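Local coordinates for protein probable porin (Pseudomonas aeruginosa, PDB 2Y0H) that probably acts as a porin of the OprD family, forming a channel for solutes through the bacterial outer membrane, at residues D5-L10 / R41-F46; L51-D56 / A97-S102. One frame throughout, in Å; residues are numbered along the deposited sequence.

Interaction 1 of 2, residues D5-L10 / R41-F46. With C8E ((hydroxyethyloxy)tri(ethyloxy)octane), chain K; C8E ((hydroxyethyloxy)tri(ethyloxy)octane), chain F.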
loop_
_atom_site.group_PDB
_atom_site.type_symbol
_atom_site.label_atom_id
_atom_site.label_comp_id
_atom_site.label_asym_id
_atom_site.label_seq_id
_atom_site.Cartn_x
_atom_site.Cartn_y
_atom_site.Cartn_z
ATOM N N ASP A 5 1.870 3.997 29.874
ATOM C CA ASP A 5 1.757 3.197 28.660
ATOM C C ASP A 5 1.490 4.076 27.451
ATOM O O ASP A 5 1.478 3.601 26.316
ATOM C CB ASP A 5 0.643 2.157 28.792
ATOM C CG ASP A 5 0.928 1.134 29.867
ATOM O OD1 ASP A 5 1.744 1.428 30.769
ATOM O OD2 ASP A 5 0.340 0.033 29.810
ATOM N N SER A 6 1.257 5.357 27.688
ATOM C CA SER A 6 1.012 6.259 26.580
ATOM C C SER A 6 2.342 6.582 25.896
ATOM O O SER A 6 3.409 6.395 26.478
ATOM C CB SER A 6 0.288 7.529 27.048
ATOM O OG SER A 6 1.200 8.578 27.318
ATOM N N SER A 7 2.276 7.030 24.649
ATOM C CA SER A 7 3.468 7.443 23.930
ATOM C C SER A 7 3.136 8.510 22.898
ATOM O O SER A 7 1.985 8.639 22.473
ATOM C CB SER A 7 4.176 6.243 23.278
ATOM O OG SER A 7 3.315 5.518 22.415
ATOM N N ALA A 8 4.148 9.286 22.521
ATOM C CA ALA A 8 4.008 10.264 21.460
ATOM C C ALA A 8 5.205 10.214 20.510
ATOM O O ALA A 8 6.353 10.080 20.940
ATOM C CB ALA A 8 3.825 11.659 22.040
ATOM N N HIS A 9 4.935 10.308 19.214
ATOM C CA HIS A 9 6.008 10.323 18.229
ATOM C C HIS A 9 5.739 11.366 17.171
ATOM O O HIS A 9 4.593 11.751 16.927
ATOM C CB HIS A 9 6.169 8.962 17.552
ATOM C CG HIS A 9 6.651 7.879 18.463
ATOM N ND1 HIS A 9 5.835 7.266 19.388
ATOM C CD2 HIS A 9 7.864 7.284 18.576
ATOM C CE1 HIS A 9 6.523 6.345 20.036
ATOM N NE2 HIS A 9 7.757 6.334 19.563
ATOM N N LEU A 10 6.808 11.825 16.546
ATOM C CA LEU A 10 6.687 12.704 15.405
ATOM C C LEU A 10 7.467 12.087 14.255
ATOM O O LEU A 10 8.692 11.921 14.334
ATOM C CB LEU A 10 7.192 14.111 15.734
ATOM C CG LEU A 10 7.223 15.117 14.577
ATOM C CD1 LEU A 10 5.815 15.358 14.038
ATOM C CD2 LEU A 10 7.870 16.426 15.017
ATOM N N ARG A 41 1.896 11.357 16.127
ATOM C CA ARG A 41 1.145 10.212 16.628
ATOM C C ARG A 41 1.100 10.218 18.153
ATOM O O ARG A 41 2.131 10.090 18.816
ATOM C CB ARG A 41 1.767 8.904 16.122
ATOM C CG ARG A 41 1.537 8.650 14.647
ATOM C CD ARG A 41 2.185 7.350 14.163
ATOM N NE ARG A 41 3.644 7.422 14.203
ATOM C CZ ARG A 41 4.407 6.752 15.062
ATOM N NH1 ARG A 41 3.853 5.937 15.950
ATOM N NH2 ARG A 41 5.727 6.887 15.024
ATOM N N LEU A 42 -0.094 10.397 18.706
ATOM C CA LEU A 42 -0.287 10.316 20.147
ATOM C C LEU A 42 -1.052 9.034 20.415
ATOM O O LEU A 42 -2.049 8.766 19.749
ATOM C CB LEU A 42 -1.074 11.526 20.645
ATOM C CG LEU A 42 -0.359 12.791 21.142
ATOM C CD1 LEU A 42 0.924 13.104 20.393
ATOM C CD2 LEU A 42 -1.311 14.000 21.126
ATOM N N GLN A 43 -0.579 8.216 21.347
ATOM C CA GLN A 43 -1.281 6.973 21.652
ATOM C C GLN A 43 -1.364 6.808 23.154
ATOM O O GLN A 43 -0.346 6.793 23.841
ATOM C CB GLN A 43 -0.589 5.747 21.042
ATOM C CG GLN A 43 -0.233 5.859 19.566
ATOM C CD GLN A 43 0.732 4.763 19.125
ATOM O OE1 GLN A 43 0.319 3.687 18.688
ATOM N NE2 GLN A 43 2.020 5.029 19.252
ATOM N N SER A 44 -2.581 6.698 23.669
ATOM C CA SER A 44 -2.751 6.530 25.097
ATOM C C SER A 44 -2.516 5.068 25.384
ATOM O O SER A 44 -2.563 4.252 24.477
ATOM C CB SER A 44 -4.174 6.893 25.512
ATOM O OG SER A 44 -5.034 5.794 25.284
ATOM N N GLY A 45 -2.261 4.731 26.640
ATOM C CA GLY A 45 -2.356 3.346 27.060
ATOM C C GLY A 45 -3.826 2.971 27.160
ATOM O O GLY A 45 -4.689 3.735 26.737
ATOM N N PHE A 46 -4.116 1.805 27.724
ATOM C CA PHE A 46 -5.494 1.354 27.875
ATOM C C PHE A 46 -5.983 1.423 29.323
ATOM O O PHE A 46 -5.262 1.052 30.251
ATOM C CB PHE A 46 -5.645 -0.079 27.361
ATOM C CG PHE A 46 -5.792 -0.177 25.874
ATOM C CD1 PHE A 46 -7.035 -0.029 25.278
ATOM C CD2 PHE A 46 -4.690 -0.412 25.068
ATOM C CE1 PHE A 46 -7.173 -0.115 23.909
ATOM C CE2 PHE A 46 -4.823 -0.506 23.691
ATOM C CZ PHE A 46 -6.059 -0.355 23.109
HETATM C C8 C8E K . -1.620 3.746 30.871
HETATM O O9 C8E K . -2.655 4.599 30.412
HETATM C C10 C8E K . -3.959 4.091 30.648
HETATM C C11 C8E K . -4.937 5.195 31.066
HETATM O O12 C8E K . -5.030 6.223 30.094
HETATM C C13 C8E K . -6.168 6.110 29.261
HETATM C C14 C8E K . -6.507 7.430 28.559
HETATM O O15 C8E K . -5.564 8.453 28.837
HETATM C C1 C8E F . -4.648 12.640 22.751
HETATM C C2 C8E F . -4.263 11.187 23.014
HETATM C C3 C8E F . -3.980 10.999 24.501
HETATM C C4 C8E F . -2.490 10.868 24.803
HETATM C C5 C8E F . -2.306 10.080 26.098
#
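Both first torsions (chi1 -67° in H9, -72° in R41) set CG beside the backbone N, and a bend at R41 chi3 brings the guanidinium to the histidine. NH2 of R41 comes to 3.3 Å from H9 CB, which lies over one face of the guanidinium; the imidazole and guanidinium planes are only 20° apart, although NH2 reaches the ring obliquely. The NE of R41 is held by a salt bridge to D11, which helps fix where the guanidinium sits. Beneath these side chains H9 and R41 form an antiparallel hydrogen-bonded pair, H9 N to R41 O and R41 N to H9 O, each 2.8 Å. S7 and Q43 make the next hydrogen-bonded pair of the same ladder, again with two nearly straight bonds. This is the open end of the first hairpin of the OprD-family beta barrel, where strand 7-22 begins and strand 30-43 nears its end. Between the two hydrogen-bonded pairs, A8 and L42 form a non-hydrogen-bonded pair on the other face of the sheet, where A8 CB touches L42 CD1 at 3.6 Å. Detergent covers this apolar side: the C8E of chain F runs past L42, S44 and S6, with its C1 4.0 Å from L42 CD2. Toward the N-terminus D5 CB packs on G45 CA at 3.7 Å. The C8E of chain K lies against both residues, its C8 3.5 Å from D5 CB. S6 OG turns instead to W391 at the C-terminus.

Interaction 2 of 2, residues L51-D56 / A97-S102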
loop_
_atom_site.group_PDB
_atom_site.type_symbol
_atom_site.label_atom_id
_atom_site.label_comp_id
_atom_site.label_asym_id
_atom_site.label_seq_id
_atom_site.Cartn_x
_atom_site.Cartn_y
_atom_site.Cartn_z
ATOM N N LEU A 51 -12.418 -4.928 29.995
ATOM C CA LEU A 51 -12.734 -4.080 28.849
ATOM C C LEU A 51 -11.979 -2.746 28.916
ATOM O O LEU A 51 -12.393 -1.829 29.625
ATOM C CB LEU A 51 -14.237 -3.821 28.788
ATOM C CG LEU A 51 -14.729 -2.866 27.704
ATOM C CD1 LEU A 51 -14.579 -3.505 26.335
ATOM C CD2 LEU A 51 -16.174 -2.505 27.969
ATOM N N GLY A 52 -10.878 -2.642 28.173
ATOM C CA GLY A 52 -10.041 -1.451 28.185
ATOM C C GLY A 52 -10.427 -0.351 27.202
ATOM O O GLY A 52 -10.931 -0.622 26.109
ATOM N N PHE A 53 -10.183 0.897 27.601
ATOM C CA PHE A 53 -10.471 2.064 26.777
ATOM C C PHE A 53 -9.205 2.893 26.545
ATOM O O PHE A 53 -8.388 3.075 27.457
ATOM C CB PHE A 53 -11.516 2.963 27.440
ATOM C CG PHE A 53 -12.883 2.343 27.564
ATOM C CD1 PHE A 53 -13.151 1.405 28.550
ATOM C CD2 PHE A 53 -13.913 2.732 26.719
ATOM C CE1 PHE A 53 -14.416 0.843 28.671
ATOM C CE2 PHE A 53 -15.178 2.179 26.833
ATOM C CZ PHE A 53 -15.431 1.232 27.810
ATOM N N GLY A 54 -9.057 3.411 25.329
ATOM C CA GLY A 54 -7.937 4.274 25.002
ATOM C C GLY A 54 -8.295 5.295 23.945
ATOM O O GLY A 54 -9.375 5.247 23.357
ATOM N N LEU A 55 -7.377 6.221 23.703
ATOM C CA LEU A 55 -7.574 7.277 22.715
ATOM C C LEU A 55 -6.250 7.582 22.014
ATOM O O LEU A 55 -5.247 7.802 22.674
ATOM C CB LEU A 55 -8.105 8.548 23.397
ATOM C CG LEU A 55 -8.472 9.730 22.491
ATOM C CD1 LEU A 55 -9.600 9.342 21.540
ATOM C CD2 LEU A 55 -8.860 10.972 23.315
ATOM N N ASP A 56 -6.248 7.564 20.685
ATOM C CA ASP A 56 -5.098 8.012 19.901
ATOM C C ASP A 56 -5.471 9.271 19.140
ATOM O O ASP A 56 -6.653 9.538 18.890
ATOM C CB ASP A 56 -4.644 6.958 18.880
ATOM C CG ASP A 56 -4.216 5.657 19.524
ATOM O OD1 ASP A 56 -3.809 5.683 20.701
ATOM O OD2 ASP A 56 -4.293 4.608 18.844
ATOM N N ALA A 97 -10.705 6.455 18.827
ATOM C CA ALA A 97 -11.091 5.797 20.067
ATOM C C ALA A 97 -10.729 4.330 19.919
ATOM O O ALA A 97 -10.853 3.784 18.830
ATOM C CB ALA A 97 -12.597 5.952 20.308
ATOM N N LYS A 98 -10.257 3.700 20.991
ATOM C CA LYS A 98 -9.960 2.271 20.949
ATOM C C LYS A 98 -10.518 1.531 22.167
ATOM O O LYS A 98 -10.402 2.009 23.296
ATOM C CB LYS A 98 -8.452 2.008 20.782
ATOM C CG LYS A 98 -7.561 2.632 21.839
ATOM C CD LYS A 98 -6.098 2.642 21.404
ATOM C CE LYS A 98 -5.215 3.227 22.510
ATOM N NZ LYS A 98 -3.769 3.390 22.129
ATOM N N LEU A 99 -11.136 0.375 21.919
ATOM C CA LEU A 99 -11.584 -0.525 22.979
ATOM C C LEU A 99 -10.829 -1.831 22.847
ATOM O O LEU A 99 -10.458 -2.226 21.741
ATOM C CB LEU A 99 -13.074 -0.823 22.860
ATOM C CG LEU A 99 -14.075 0.329 22.745
ATOM C CD1 LEU A 99 -15.493 -0.230 22.681
ATOM C CD2 LEU A 99 -13.934 1.299 23.894
ATOM N N ARG A 100 -10.620 -2.515 23.965
ATOM C CA ARG A 100 -9.920 -3.794 23.933
ATOM C C ARG A 100 -10.486 -4.786 24.949
ATOM O O ARG A 100 -10.819 -4.419 26.081
ATOM C CB ARG A 100 -8.430 -3.579 24.170
ATOM C CG ARG A 100 -7.553 -4.679 23.641
ATOM C CD ARG A 100 -6.094 -4.256 23.688
ATOM N NE ARG A 100 -5.661 -4.010 25.061
ATOM C CZ ARG A 100 -4.404 -3.760 25.417
ATOM N NH1 ARG A 100 -3.452 -3.724 24.488
ATOM N NH2 ARG A 100 -4.102 -3.548 26.696
ATOM N N TYR A 101 -10.604 -6.042 24.524
ATOM C CA TYR A 101 -11.068 -7.123 25.382
ATOM C C TYR A 101 -10.441 -8.422 24.910
ATOM O O TYR A 101 -10.545 -8.777 23.737
ATOM C CB TYR A 101 -12.597 -7.220 25.349
ATOM C CG TYR A 101 -13.177 -8.309 26.235
ATOM C CD1 TYR A 101 -13.199 -8.172 27.621
ATOM C CD2 TYR A 101 -13.717 -9.462 25.687
ATOM C CE1 TYR A 101 -13.735 -9.161 28.432
ATOM C CE2 TYR A 101 -14.257 -10.452 26.489
ATOM C CZ TYR A 101 -14.264 -10.298 27.860
ATOM O OH TYR A 101 -14.803 -11.285 28.655
ATOM N N SER A 102 -9.788 -9.130 25.823
ATOM C CA SER A 102 -9.063 -10.344 25.467
ATOM C C SER A 102 -8.156 -10.085 24.271
ATOM O O SER A 102 -7.190 -9.328 24.380
ATOM C CB SER A 102 -10.022 -11.491 25.167
ATOM O OG SER A 102 -9.290 -12.691 24.978
#
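K98 and D56 form a salt bridge across two neighbouring antiparallel strands of the barrel, 51-64 and 87-101. K98 NZ meets D56 OD1 at 2.7 Å on the syn side of the carboxylate, 16° out of its plane, the lysine meeting the aspartate side chain roughly at right angles. To get there the lysine starts with CG between its backbone N and carbonyl carbon (chi1 57°) and then runs fully extended over G54, its CG 3.5 Å from G54 O. Farther along, K98 CE passes 3.8 Å from G54 CA. The backbones beneath are tied at G54 and K98 by G54 N to K98 O (2.8 Å) and K98 N to G54 O (3.0 Å), and a second such pair joins G52 and R100. On the opposite face of the sheet F53 and L99 are neighbours, L55 lies beside A97, and L51 CD1 rests 4.3 Å from Y101 CB. Further out, F46 makes a cation-pi contact with R100. Separately, S44 of segment 41-46 helps hold the ammonium of the ion pair: its backbone O accepts a hydrogen bond from K98 NZ.

In the fold
Interactions 1 and 2 sit on the same side of the barrel with their centres about 13 Å apart, and both partners of interaction 1 precede those of interaction 2 in the sequence. Together they sample four successive strands of the closed 18-stranded antiparallel sheet, 7-22, 30-43, 51-64 and 87-101, with 30-43 and 51-64 adjacent between them. S44 is a direct link: besides its tie to the lysine of interaction 2, its OG lies 2.9 Å from L55 N, a probable hydrogen bond. The two contacts are thus consecutive steps in one hydrogen-bonded wall, consistent with the channel expected of a porin.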